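Local coordinates for periplasmic lipopolysaccharide transport protein LPTH (Pseudomonas aeruginosa, PDB 4UU4) that binds lipopolysaccharide and is required for its translocation from the inner to the outer membrane, possibly as part of a bridge across the periplasm, at residues A149-G154 / P160-D165; T108-V113 / R117-D122; Q123-Q128 / T132-K137. All blocks are in the same frame, centred on the assembly; numbering follows the deposited sequence.

Contact 1: A149-G154 / P160-D165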
ATOM      1  N   ALA A 149      13.544  -1.690  -4.073  1.00 30.66           N
ATOM      2  CA  ALA A 149      13.008  -1.650  -5.425  1.00 27.28           C
ATOM      3  C   ALA A 149      13.677  -2.721  -6.274  1.00 32.05           C
ATOM      4  O   ALA A 149      14.891  -2.903  -6.210  1.00 31.31           O
ATOM      5  CB  ALA A 149      13.212  -0.280  -6.038  1.00 33.04           C
ATOM      6  N   GLY A 150      12.884  -3.433  -7.064  1.00 31.02           N
ATOM      7  CA  GLY A 150      13.415  -4.512  -7.871  1.00 30.14           C
ATOM      8  C   GLY A 150      12.361  -5.125  -8.760  1.00 30.22           C
ATOM      9  O   GLY A 150      11.352  -4.498  -9.055  1.00 27.41           O
ATOM     10  N   ARG A 151      12.599  -6.357  -9.189  1.00 32.80           N
ATOM     11  CA  ARG A 151      11.667  -7.042 -10.068  1.00 35.78           C
ATOM     12  C   ARG A 151      10.662  -7.850  -9.268  1.00 38.98           C
ATOM     13  O   ARG A 151      10.919  -8.237  -8.127  1.00 39.44           O
ATOM     14  CB  ARG A 151      12.413  -7.960 -11.036  1.00 37.75           C
ATOM     15  CG  ARG A 151      13.408  -7.245 -11.920  1.00 35.19           C
ATOM     16  CD  ARG A 151      13.620  -8.010 -13.202  1.00 37.47           C
ATOM     17  NE  ARG A 151      12.383  -8.106 -13.966  1.00 36.35           N
ATOM     18  CZ  ARG A 151      12.267  -8.740 -15.127  1.00 38.58           C
ATOM     19  NH1 ARG A 151      13.318  -9.338 -15.666  1.00 41.29           N
ATOM     20  NH2 ARG A 151      11.097  -8.772 -15.750  1.00 38.02           N
ATOM     21  N   ALA A 152       9.513  -8.104  -9.879  1.00 38.90           N
ATOM     22  CA  ALA A 152       8.478  -8.903  -9.245  1.00 32.50           C
ATOM     23  C   ALA A 152       8.737 -10.384  -9.494  1.00 36.21           C
ATOM     24  O   ALA A 152       8.296 -10.937 -10.495  1.00 43.11           O
ATOM     25  CB  ALA A 152       7.116  -8.500  -9.773  1.00 30.74           C
ATOM     26  N   THR A 153       9.465 -11.029  -8.588  1.00 47.19           N
ATOM     27  CA  THR A 153       9.766 -12.450  -8.733  1.00 57.66           C
ATOM     28  C   THR A 153       8.547 -13.325  -8.478  1.00 54.09           C
ATOM     29  O   THR A 153       8.192 -13.586  -7.330  1.00 50.88           O
ATOM     30  CB  THR A 153      10.867 -12.909  -7.758  1.00 64.42           C
ATOM     31  OG1 THR A 153      10.475 -12.592  -6.415  1.00 74.64           O
ATOM     32  CG2 THR A 153      12.201 -12.238  -8.073  1.00 51.70           C
ATOM     33  N   GLY A 154       7.920 -13.789  -9.552  1.00 64.93           N
ATOM     34  CA  GLY A 154       6.795 -14.693  -9.453  1.00 69.12           C
ATOM     35  C   GLY A 154       5.475 -13.981  -9.238  1.00 77.44           C
ATOM     36  O   GLY A 154       4.623 -14.462  -8.499  1.00 89.02           O
ATOM     37  N   PRO A 160       6.037  -5.251 -17.806  1.00 34.52           N
ATOM     38  CA  PRO A 160       7.424  -5.660 -17.536  1.00 36.08           C
ATOM     39  C   PRO A 160       8.398  -4.489 -17.488  1.00 34.52           C
ATOM     40  O   PRO A 160       8.399  -3.638 -18.374  1.00 33.47           O
ATOM     41  CB  PRO A 160       7.746  -6.571 -18.724  1.00 40.37           C
ATOM     42  CG  PRO A 160       6.416  -7.095 -19.158  1.00 41.13           C
ATOM     43  CD  PRO A 160       5.469  -5.955 -18.961  1.00 36.97           C
ATOM     44  N   ARG A 161       9.219  -4.457 -16.444  1.00 36.07           N
ATOM     45  CA  ARG A 161      10.192  -3.387 -16.251  1.00 34.18           C
ATOM     46  C   ARG A 161      11.427  -3.934 -15.533  1.00 29.76           C
ATOM     47  O   ARG A 161      11.570  -3.773 -14.324  1.00 28.92           O
ATOM     48  CB  ARG A 161       9.565  -2.251 -15.441  1.00 32.78           C
ATOM     49  CG  ARG A 161      10.380  -0.973 -15.407  1.00 35.64           C
ATOM     50  CD  ARG A 161       9.865  -0.020 -14.339  1.00 37.11           C
ATOM     51  NE  ARG A 161      10.610   1.235 -14.323  1.00 36.49           N
ATOM     52  CZ  ARG A 161      10.178   2.368 -14.868  1.00 42.34           C
ATOM     53  NH1 ARG A 161       8.997   2.412 -15.470  1.00 43.18           N
ATOM     54  NH2 ARG A 161      10.928   3.461 -14.804  1.00 52.23           N
ATOM     55  N   PRO A 162      12.319  -4.597 -16.285  1.00 36.36           N
ATOM     56  CA  PRO A 162      13.492  -5.294 -15.736  1.00 41.47           C
ATOM     57  C   PRO A 162      14.510  -4.370 -15.068  1.00 40.97           C
ATOM     58  O   PRO A 162      15.379  -4.845 -14.335  1.00 40.60           O
ATOM     59  CB  PRO A 162      14.111  -5.956 -16.972  1.00 42.91           C
ATOM     60  CG  PRO A 162      12.989  -6.040 -17.962  1.00 36.46           C
ATOM     61  CD  PRO A 162      12.195  -4.798 -17.738  1.00 33.53           C
ATOM     62  N   ARG A 163      14.402  -3.071 -15.324  1.00 37.96           N
ATOM     63  CA  ARG A 163      15.286  -2.082 -14.723  1.00 33.48           C
ATOM     64  C   ARG A 163      14.467  -1.024 -13.989  1.00 30.32           C
ATOM     65  O   ARG A 163      13.421  -0.595 -14.473  1.00 28.92           O
ATOM     66  CB  ARG A 163      16.148  -1.415 -15.803  1.00 34.58           C
ATOM     67  CG  ARG A 163      17.050  -2.367 -16.579  1.00 37.44           C
ATOM     68  CD  ARG A 163      18.393  -2.558 -15.894  1.00 39.45           C
ATOM     69  NE  ARG A 163      19.263  -1.394 -16.046  1.00 40.56           N
ATOM     70  CZ  ARG A 163      20.447  -1.260 -15.458  1.00 42.62           C
ATOM     71  NH1 ARG A 163      20.910  -2.217 -14.667  1.00 43.79           N
ATOM     72  NH2 ARG A 163      21.167  -0.168 -15.651  1.00 43.97           N
ATOM     73  N   ILE A 164      14.947  -0.600 -12.827  1.00 31.60           N
ATOM     74  CA  ILE A 164      14.270   0.438 -12.055  1.00 28.30           C
ATOM     75  C   ILE A 164      14.816   1.835 -12.370  1.00 35.51           C
ATOM     76  O   ILE A 164      15.944   1.988 -12.841  1.00 35.71           O
ATOM     77  CB  ILE A 164      14.408   0.185 -10.547  1.00 28.07           C
ATOM     78  CG1 ILE A 164      15.869   0.263 -10.127  1.00 30.62           C
ATOM     79  CG2 ILE A 164      13.858  -1.174 -10.171  1.00 33.32           C
ATOM     80  CD1 ILE A 164      16.092  -0.223  -8.728  1.00 40.98           C
ATOM     81  N   ASP A 165      14.005   2.853 -12.106  1.00 35.50           N
ATOM     82  CA  ASP A 165      14.433   4.232 -12.300  1.00 33.07           C
ATOM     83  C   ASP A 165      14.377   5.004 -10.988  1.00 36.01           C
ATOM     84  O   ASP A 165      13.516   4.758 -10.146  1.00 42.53           O
ATOM     85  CB  ASP A 165      13.570   4.930 -13.353  1.00 46.20           C
ATOM     86  CG  ASP A 165      14.308   5.147 -14.659  1.00 66.57           C
ATOM     87  OD1 ASP A 165      15.252   5.964 -14.683  1.00 73.64           O
ATOM     88  OD2 ASP A 165      13.940   4.506 -15.666  1.00 76.16           O
TER
HETATM   89  O   HOH W   1      11.951  -3.110 -11.766  1.00 27.37           O

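Contact 2: T108-V113 / R117-D122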
ATOM      1  N   THR A 108      -1.116  -3.345  -7.886  1.00 26.21           N
ATOM      2  CA  THR A 108      -1.546  -4.032  -6.668  1.00 27.95           C
ATOM      3  C   THR A 108      -0.747  -3.532  -5.467  1.00 30.00           C
ATOM      4  O   THR A 108       0.472  -3.417  -5.539  1.00 38.80           O
ATOM      5  CB  THR A 108      -1.420  -5.568  -6.788  1.00 28.63           C
ATOM      6  OG1 THR A 108      -2.244  -6.035  -7.860  1.00 47.55           O
ATOM      7  CG2 THR A 108      -1.847  -6.252  -5.498  1.00 24.74           C
ATOM      8  N   ILE A 109      -1.427  -3.214  -4.369  1.00 25.27           N
ATOM      9  CA  ILE A 109      -0.715  -2.817  -3.155  1.00 23.04           C
ATOM     10  C   ILE A 109      -1.127  -3.691  -1.978  1.00 26.27           C
ATOM     11  O   ILE A 109      -2.306  -3.852  -1.716  1.00 27.28           O
ATOM     12  CB  ILE A 109      -0.974  -1.341  -2.790  1.00 21.11           C
ATOM     13  CG1 ILE A 109      -0.437  -0.401  -3.872  1.00 23.06           C
ATOM     14  CG2 ILE A 109      -0.333  -1.000  -1.449  1.00 22.18           C
ATOM     15  CD1 ILE A 109      -0.676   1.067  -3.563  1.00 17.75           C
ATOM     16  N   GLN A 110      -0.165  -4.263  -1.269  1.00 30.35           N
ATOM     17  CA  GLN A 110      -0.492  -5.017  -0.065  1.00 26.89           C
ATOM     18  C   GLN A 110       0.074  -4.318   1.158  1.00 33.09           C
ATOM     19  O   GLN A 110       1.262  -4.011   1.206  1.00 41.44           O
ATOM     20  CB  GLN A 110       0.071  -6.428  -0.145  1.00 26.58           C
ATOM     21  CG  GLN A 110      -0.344  -7.181  -1.381  1.00 29.39           C
ATOM     22  CD  GLN A 110       0.407  -8.484  -1.528  1.00 33.70           C
ATOM     23  OE1 GLN A 110       1.552  -8.504  -1.981  1.00 43.51           O
ATOM     24  NE2 GLN A 110      -0.232  -9.583  -1.145  1.00 35.98           N
ATOM     25  N   TYR A 111      -0.778  -4.064   2.143  1.00 24.39           N
ATOM     26  CA  TYR A 111      -0.340  -3.454   3.388  1.00 28.12           C
ATOM     27  C   TYR A 111      -0.344  -4.502   4.492  1.00 27.99           C
ATOM     28  O   TYR A 111      -1.375  -4.774   5.112  1.00 38.28           O
ATOM     29  CB  TYR A 111      -1.211  -2.242   3.746  1.00 27.01           C
ATOM     30  CG  TYR A 111      -0.883  -1.603   5.082  1.00 31.13           C
ATOM     31  CD1 TYR A 111       0.431  -1.488   5.523  1.00 30.69           C
ATOM     32  CD2 TYR A 111      -1.890  -1.105   5.897  1.00 38.18           C
ATOM     33  CE1 TYR A 111       0.728  -0.907   6.741  1.00 34.18           C
ATOM     34  CE2 TYR A 111      -1.602  -0.521   7.112  1.00 44.52           C
ATOM     35  CZ  TYR A 111      -0.295  -0.422   7.530  1.00 39.72           C
ATOM     36  OH  TYR A 111      -0.021   0.160   8.745  1.00 43.26           O
ATOM     37  N   PHE A 112       0.822  -5.104   4.704  1.00 29.26           N
ATOM     38  CA  PHE A 112       1.008  -6.112   5.736  1.00 32.56           C
ATOM     39  C   PHE A 112       1.143  -5.431   7.097  1.00 34.53           C
ATOM     40  O   PHE A 112       2.246  -5.219   7.592  1.00 38.08           O
ATOM     41  CB  PHE A 112       2.249  -6.961   5.432  1.00 34.24           C
ATOM     42  CG  PHE A 112       2.081  -7.879   4.246  1.00 34.97           C
ATOM     43  CD1 PHE A 112       1.538  -9.145   4.402  1.00 35.21           C
ATOM     44  CD2 PHE A 112       2.468  -7.476   2.978  1.00 33.30           C
ATOM     45  CE1 PHE A 112       1.384  -9.992   3.315  1.00 34.71           C
ATOM     46  CE2 PHE A 112       2.314  -8.318   1.889  1.00 31.18           C
ATOM     47  CZ  PHE A 112       1.773  -9.575   2.058  1.00 33.05           C
ATOM     48  N   VAL A 113       0.004  -5.100   7.693  1.00 33.34           N
ATOM     49  CA  VAL A 113      -0.041  -4.270   8.897  1.00 37.48           C
ATOM     50  C   VAL A 113       0.684  -4.850  10.122  1.00 41.81           C
ATOM     51  O   VAL A 113       1.321  -4.108  10.872  1.00 42.69           O
ATOM     52  CB  VAL A 113      -1.498  -3.860   9.223  1.00 48.21           C
ATOM     53  CG1 VAL A 113      -2.479  -4.728   8.443  1.00 53.24           C
ATOM     54  CG2 VAL A 113      -1.765  -3.908  10.718  1.00 31.49           C
ATOM     55  N   ARG A 117       4.783  -3.585   6.496  1.00 32.92           N
ATOM     56  CA  ARG A 117       5.316  -3.733   5.147  1.00 28.34           C
ATOM     57  C   ARG A 117       4.281  -3.441   4.072  1.00 24.97           C
ATOM     58  O   ARG A 117       3.176  -3.979   4.087  1.00 27.78           O
ATOM     59  CB  ARG A 117       5.898  -5.134   4.947  1.00 34.04           C
ATOM     60  CG  ARG A 117       7.394  -5.139   4.681  1.00 42.19           C
ATOM     61  CD  ARG A 117       8.027  -6.462   5.072  1.00 50.41           C
ATOM     62  NE  ARG A 117       9.412  -6.290   5.510  1.00 67.36           N
ATOM     63  CZ  ARG A 117       9.763  -5.919   6.739  1.00 69.69           C
ATOM     64  NH1 ARG A 117       8.830  -5.674   7.649  1.00 66.58           N
ATOM     65  NH2 ARG A 117      11.043  -5.788   7.060  1.00 76.72           N
ATOM     66  N   VAL A 118       4.648  -2.580   3.132  1.00 27.05           N
ATOM     67  CA  VAL A 118       3.768  -2.247   2.021  1.00 27.33           C
ATOM     68  C   VAL A 118       4.418  -2.625   0.697  1.00 26.17           C
ATOM     69  O   VAL A 118       5.377  -1.987   0.269  1.00 36.29           O
ATOM     70  CB  VAL A 118       3.434  -0.745   1.995  1.00 26.28           C
ATOM     71  CG1 VAL A 118       2.353  -0.470   0.973  1.00 22.90           C
ATOM     72  CG2 VAL A 118       2.995  -0.274   3.370  1.00 26.04           C
ATOM     73  N   VAL A 119       3.897  -3.660   0.043  1.00 25.52           N
ATOM     74  CA  VAL A 119       4.460  -4.083  -1.237  1.00 26.91           C
ATOM     75  C   VAL A 119       3.618  -3.646  -2.438  1.00 28.06           C
ATOM     76  O   VAL A 119       2.435  -3.965  -2.548  1.00 26.86           O
ATOM     77  CB  VAL A 119       4.763  -5.599  -1.277  1.00 28.45           C
ATOM     78  CG1 VAL A 119       3.605  -6.389  -0.708  1.00 35.68           C
ATOM     79  CG2 VAL A 119       5.084  -6.047  -2.694  1.00 24.45           C
ATOM     80  N   LEU A 120       4.260  -2.891  -3.322  1.00 32.62           N
ATOM     81  CA  LEU A 120       3.650  -2.376  -4.536  1.00 24.83           C
ATOM     82  C   LEU A 120       4.115  -3.218  -5.716  1.00 26.12           C
ATOM     83  O   LEU A 120       5.312  -3.382  -5.930  1.00 27.95           O
ATOM     84  CB  LEU A 120       4.068  -0.919  -4.747  1.00 25.03           C
ATOM     85  CG  LEU A 120       3.945  -0.015  -3.516  1.00 34.23           C
ATOM     86  CD1 LEU A 120       5.274   0.638  -3.177  1.00 37.22           C
ATOM     87  CD2 LEU A 120       2.881   1.042  -3.727  1.00 43.03           C
ATOM     88  N   ILE A 121       3.168  -3.759  -6.472  1.00 27.21           N
ATOM     89  CA  ILE A 121       3.489  -4.582  -7.628  1.00 28.24           C
ATOM     90  C   ILE A 121       3.000  -3.770  -8.823  1.00 33.40           C
ATOM     91  O   ILE A 121       2.166  -2.869  -8.673  1.00 28.94           O
ATOM     92  CB  ILE A 121       3.066  -6.052  -7.418  1.00 25.32           C
ATOM     93  CG1 ILE A 121       3.772  -6.643  -6.196  1.00 30.83           C
ATOM     94  CG2 ILE A 121       3.362  -6.891  -8.650  1.00 28.21           C
ATOM     95  CD1 ILE A 121       3.754  -8.155  -6.157  1.00 32.17           C
ATOM     96  N   ASP A 122       3.541  -4.100  -9.996  1.00 34.85           N
ATOM     97  CA  ASP A 122       3.076  -3.651 -11.335  1.00 29.76           C
ATOM     98  C   ASP A 122       2.863  -2.191 -11.708  1.00 25.85           C
ATOM     99  O   ASP A 122       1.740  -1.701 -11.732  1.00 31.90           O
ATOM    100  CB  ASP A 122       1.771  -4.322 -11.716  1.00 21.33           C
ATOM    101  CG  ASP A 122       1.737  -4.694 -13.182  1.00 29.48           C
ATOM    102  OD1 ASP A 122       2.610  -4.222 -13.933  1.00 39.82           O
ATOM    103  OD2 ASP A 122       0.833  -5.464 -13.583  1.00 27.09           O
TER

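Contact 3: Q123-Q128 / T132-K137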
ATOM      1  N   GLN A 123       3.954  -1.520 -12.043  1.00 23.66           N
ATOM      2  CA  GLN A 123       4.081  -0.067 -12.115  1.00 28.97           C
ATOM      3  C   GLN A 123       4.345   0.631 -10.760  1.00 31.89           C
ATOM      4  O   GLN A 123       3.905   1.754 -10.533  1.00 18.69           O
ATOM      5  CB  GLN A 123       2.934   0.564 -12.877  1.00 24.96           C
ATOM      6  CG  GLN A 123       2.834  -0.003 -14.273  1.00 22.50           C
ATOM      7  CD  GLN A 123       1.469   0.176 -14.885  1.00 24.00           C
ATOM      8  OE1 GLN A 123       1.044  -0.624 -15.718  1.00 31.60           O
ATOM      9  NE2 GLN A 123       0.771   1.230 -14.484  1.00 24.81           N
ATOM     10  N   ALA A 124       5.088  -0.053  -9.895  1.00 19.43           N
ATOM     11  CA  ALA A 124       5.384   0.450  -8.563  1.00 29.39           C
ATOM     12  C   ALA A 124       6.085   1.811  -8.595  1.00 29.89           C
ATOM     13  O   ALA A 124       7.172   1.950  -9.152  1.00 28.51           O
ATOM     14  CB  ALA A 124       6.222  -0.563  -7.800  1.00 28.30           C
ATOM     15  N   LYS A 125       5.451   2.815  -7.997  1.00 30.51           N
ATOM     16  CA  LYS A 125       6.048   4.138  -7.894  1.00 25.53           C
ATOM     17  C   LYS A 125       6.047   4.576  -6.435  1.00 26.31           C
ATOM     18  O   LYS A 125       5.202   4.147  -5.661  1.00 22.82           O
ATOM     19  CB  LYS A 125       5.281   5.143  -8.758  1.00 28.34           C
ATOM     20  CG  LYS A 125       6.064   6.402  -9.116  1.00 33.66           C
ATOM     21  CD  LYS A 125       5.170   7.453  -9.766  1.00 46.70           C
ATOM     22  CE  LYS A 125       4.381   6.883 -10.939  1.00 59.96           C
ATOM     23  NZ  LYS A 125       3.376   7.852 -11.476  1.00 69.25           N
ATOM     24  N   VAL A 126       7.013   5.408  -6.057  1.00 32.49           N
ATOM     25  CA  VAL A 126       7.071   5.986  -4.717  1.00 30.29           C
ATOM     26  C   VAL A 126       7.610   7.407  -4.792  1.00 32.56           C
ATOM     27  O   VAL A 126       8.712   7.629  -5.291  1.00 35.43           O
ATOM     28  CB  VAL A 126       7.993   5.193  -3.765  1.00 24.83           C
ATOM     29  CG1 VAL A 126       8.146   5.934  -2.451  1.00 26.86           C
ATOM     30  CG2 VAL A 126       7.462   3.799  -3.513  1.00 22.73           C
ATOM     31  N   ILE A 127       6.841   8.368  -4.295  1.00 28.82           N
ATOM     32  CA  ILE A 127       7.310   9.743  -4.252  1.00 35.15           C
ATOM     33  C   ILE A 127       7.596  10.180  -2.819  1.00 39.13           C
ATOM     34  O   ILE A 127       6.672  10.376  -2.023  1.00 39.25           O
ATOM     35  CB  ILE A 127       6.310  10.711  -4.904  1.00 36.56           C
ATOM     36  CG1 ILE A 127       5.886  10.194  -6.280  1.00 34.40           C
ATOM     37  CG2 ILE A 127       6.919  12.094  -5.025  1.00 42.43           C
ATOM     38  CD1 ILE A 127       4.781  11.004  -6.925  1.00 36.53           C
ATOM     39  N   GLN A 128       8.882  10.308  -2.494  1.00 42.62           N
ATOM     40  CA  GLN A 128       9.291  10.845  -1.201  1.00 43.26           C
ATOM     41  C   GLN A 128      10.170  12.094  -1.343  1.00 50.30           C
ATOM     42  O   GLN A 128      11.307  12.031  -1.807  1.00 53.44           O
ATOM     43  CB  GLN A 128       9.923   9.765  -0.296  1.00 42.03           C
ATOM     44  CG  GLN A 128      11.326   9.285  -0.641  1.00 56.22           C
ATOM     45  CD  GLN A 128      11.913   8.407   0.453  1.00 62.46           C
ATOM     46  OE1 GLN A 128      11.249   7.501   0.960  1.00 58.01           O
ATOM     47  NE2 GLN A 128      13.154   8.681   0.833  1.00 63.55           N
ATOM     48  N   THR A 132      11.684  10.616  -6.837  1.00 45.25           N
ATOM     49  CA  THR A 132      10.758   9.662  -7.449  1.00 34.00           C
ATOM     50  C   THR A 132      11.410   8.302  -7.726  1.00 36.25           C
ATOM     51  O   THR A 132      12.523   8.212  -8.234  1.00 36.48           O
ATOM     52  CB  THR A 132      10.065  10.244  -8.714  1.00 40.58           C
ATOM     53  OG1 THR A 132       8.943  11.044  -8.321  1.00 46.96           O
ATOM     54  CG2 THR A 132       9.584   9.144  -9.652  1.00 37.32           C
ATOM     55  N   PHE A 133      10.685   7.252  -7.359  1.00 44.63           N
ATOM     56  CA  PHE A 133      11.150   5.878  -7.421  1.00 45.11           C
ATOM     57  C   PHE A 133      10.205   5.097  -8.319  1.00 37.61           C
ATOM     58  O   PHE A 133       8.995   5.191  -8.156  1.00 36.44           O
ATOM     59  CB  PHE A 133      11.050   5.273  -6.026  1.00 63.15           C
ATOM     60  CG  PHE A 133      12.366   4.966  -5.393  1.00 66.54           C
ATOM     61  CD1 PHE A 133      13.128   3.901  -5.834  1.00 73.51           C
ATOM     62  CD2 PHE A 133      12.825   5.716  -4.325  1.00 80.96           C
ATOM     63  CE1 PHE A 133      14.339   3.604  -5.240  1.00 91.60           C
ATOM     64  CE2 PHE A 133      14.033   5.424  -3.725  1.00 93.20           C
ATOM     65  CZ  PHE A 133      14.792   4.368  -4.182  1.00 98.49           C
ATOM     66  N   GLU A 134      10.740   4.319  -9.255  1.00 29.84           N
ATOM     67  CA  GLU A 134       9.901   3.488 -10.118  1.00 24.82           C
ATOM     68  C   GLU A 134      10.503   2.108 -10.325  1.00 28.62           C
ATOM     69  O   GLU A 134      11.717   1.971 -10.455  1.00 28.84           O
ATOM     70  CB  GLU A 134       9.656   4.165 -11.468  1.00 30.91           C
ATOM     71  CG  GLU A 134       8.426   5.054 -11.502  1.00 37.19           C
ATOM     72  CD  GLU A 134       8.396   5.965 -12.712  1.00 55.06           C
ATOM     73  OE1 GLU A 134       9.415   6.639 -12.970  1.00 63.94           O
ATOM     74  OE2 GLU A 134       7.356   6.018 -13.398  1.00 63.83           O
ATOM     75  N   GLY A 135       9.647   1.091 -10.351  1.00 21.54           N
ATOM     76  CA  GLY A 135      10.097  -0.285 -10.464  1.00 22.70           C
ATOM     77  C   GLY A 135       8.969  -1.270 -10.695  1.00 28.68           C
ATOM     78  O   GLY A 135       7.790  -0.919 -10.613  1.00 32.24           O
ATOM     79  N   GLU A 136       9.338  -2.509 -10.998  1.00 23.88           N
ATOM     80  CA  GLU A 136       8.374  -3.584 -11.171  1.00 27.35           C
ATOM     81  C   GLU A 136       7.749  -3.923  -9.824  1.00 30.93           C
ATOM     82  O   GLU A 136       6.569  -4.276  -9.742  1.00 32.53           O
ATOM     83  CB  GLU A 136       9.053  -4.827 -11.753  1.00 26.44           C
ATOM     84  CG  GLU A 136       8.542  -5.244 -13.121  1.00 33.62           C
ATOM     85  CD  GLU A 136       9.163  -6.544 -13.596  1.00 37.17           C
ATOM     86  OE1 GLU A 136       9.487  -7.389 -12.735  1.00 35.45           O
ATOM     87  OE2 GLU A 136       9.332  -6.719 -14.826  1.00 40.69           O
ATOM     88  N   LYS A 137       8.551  -3.813  -8.771  1.00 28.90           N
ATOM     89  CA  LYS A 137       8.093  -4.141  -7.428  1.00 23.70           C
ATOM     90  C   LYS A 137       8.839  -3.356  -6.350  1.00 30.06           C
ATOM     91  O   LYS A 137      10.070  -3.351  -6.308  1.00 30.42           O
ATOM     92  CB  LYS A 137       8.229  -5.645  -7.187  1.00 30.71           C
ATOM     93  CG  LYS A 137       7.999  -6.069  -5.749  1.00 26.06           C
ATOM     94  CD  LYS A 137       8.163  -7.562  -5.585  1.00 28.80           C
ATOM     95  CE  LYS A 137       8.164  -7.949  -4.119  1.00 29.83           C
ATOM     96  NZ  LYS A 137       7.969  -9.410  -3.912  1.00 34.66           N
TER

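Contact 1: A149-G154 / P160-D165
Two torsions of Arg-151 lay its side chain against Pro-162: chi1 of -59° puts CG beside the backbone N, and a bend at chi3 (62°) then folds the guanidinium back over the incoming chain. The group meets the proline with a face. Pro-162 CA sits 3.5 Å from Arg-151 NE, above the plane and shifted toward its rim, while the proline CB comes to 3.7 Å from NH1. A compact, rigid proline suits this spot because its carbons give the flat cation a surface to lie on while NE and NH2 keep their polar partners elsewhere. Arg-151 NH2 forms a salt bridge with Glu-136, whose carboxylate also receives the backbone N-H groups of Arg-161 and Ala-152, so a single acid ties both segments to the end of the preceding hairpin.

At the other end of the contact, Ile-164 turns its branched side chain toward strand 147-150. Its CD1 rests 3.9 Å from the CB of Ala-149, whose short side chain points at the isoleucine, and CG2 lies by the backbone of Gly-150, 4.0 Å from its N. No direct hydrogen bond joins the two segments. Instead, a water donates to Gly-150 O at 3.1 Å and to Arg-161 O at 2.7 Å, filling in where the chains are too far apart for strand pairing. Arg-161 stretches away from the contact in an extended chain and reaches Asp-165, its NH2 lying 3.3 Å from OD2 in a salt bridge that spans the segment. This is a surface contact, at the base of an irregular connection by which the chain passes from strand 147-150 of one sheet to strand 165-167 of the other, in the beta-jellyroll of the LptA family.

Contact 2: T108-V113 / R117-D122
Ile-109 and Leu-120 run abreast from neighbouring strands in the antiparallel beta hairpin formed by strands 109-112 and 117-121. They are a non-hydrogen-bonded pair, and Leu-120 CD2 leans in to 3.6 Å from Ile-109 CD1. The neighbouring non-hydrogen-bonded pair is Tyr-111 with Val-118. Here the side chains cross at a slant: with its CG trans to the backbone N (chi1 176°), the tyrosine brings ring atom CD1 to 3.6 Å from Val-118 CG2. The valine's other methyl, CG1, reaches diagonally to 3.7 Å from Ile-109 CG2, so its two branches join both residues of the opposite strand. All four side chains are buried, and Ile-109 and Val-118 touch Tyr-91 of the other sheet. Bulky apolar residues therefore suit this face, which lines the inside of the jellyroll, consistent with the apolar interior attributed to LptA-type proteins that carry lipid.

Thr-108, Gln-110, Phe-112, Arg-117, Val-119 and Ile-121 share the other face. There the whole side chain of Gln-110, from CB to the amide, runs along one methyl of Val-119, its CB 3.6 Å from Val-119 CG1. Arg-117 leads its charged end away across strand 137-141, toward a weak, long ion pair with Asp-141.

Between the strands, paired backbone bonds grip Gln-110 and Val-119 in both directions, the bond from Gln-110 N to Val-119 O measuring 2.9 Å. The bond from Thr-108 N to Ile-121 O, near the corner where the chain leaves this sheet, is weak. At the far end Phe-112 presents the edge of its ring to Val-119: ring atom CE2 stops 3.5 Å from Val-119 CG1, with that methyl in the ring plane.

Contact 3: Q123-Q128 / T132-K137
A second beta hairpin, strands 124-128 and 131-135, brings Lys-125 and Val-126 against Glu-134 and Phe-133 in the opposite sheet of the jellyroll from strands 109-112 and 117-121. The strands run antiparallel, and Val-126 and Phe-133 form a hydrogen-bonded pair with bonds in both directions. Val-126 N donates to Phe-133 O at 2.9 Å, and Phe-133 N returns a bond of the same length to Val-126 O. At the next hydrogen-bonded position, nearer the corner, Gly-135 N donates to Ala-124 O at 2.9 Å, in the carbonyl plane.

On the face that carries Lys-125 and Glu-134, these two side chains run alongside each other. The lysine's CG is trans to its backbone N (chi1 -160°), which places it 3.6 Å from Glu-134 CG, so the contact is made by methylene groups. The charges stay apart: Lys-125 NZ is 4.8 Å from Glu-134 OE2, a spacing at which attraction may still be felt without a salt bridge. The lysine's cation instead has an aromatic partner, Tyr-105 on the next strand. Beyond them Ile-127 and Thr-132 are likewise neighbours, with Thr-132 OG1 3.8 Å from Ile-127 CG1. Long polar chains and a beta-branched pair suit this partly exposed face, where only their stems need to pack.

The reverse face carries Ala-124, Val-126 and Phe-133 and is apolar. Val-126 CB meets Phe-133 CB at 3.8 Å, whereas the phenylalanine ring, poorly ordered and so only approximately placed, leads away toward Met-166 on strand 165-167. Ala-124 and Val-126 both touch Ile-138 of the facing sheet, as befits one of the antiparallel hairpins that make up the LptA-family beta-jellyroll.

From the N terminus, contact 2 comes first, closing a hairpin at residues 114-116. The chain then turns a corner at Asp-122 and Gln-123 into the other sheet, where contact 3 closes the next hairpin. A second corner at Glu-136 returns it to the first sheet, and Asp-122 N probably bonds to Glu-136 O where the two corners meet. Contact 1 comes last, closing the loop 155-159. The three are in series, neither nested nor crossed. Contact 1 lies about 10 Å from contact 3, centre to centre, and its Ala-152 packs on Ile-121. Contacts 2 and 3 each pair strands within one sheet; the corners join the sheets, and contact 1 braces the connection between strands 147-150 and 165-167.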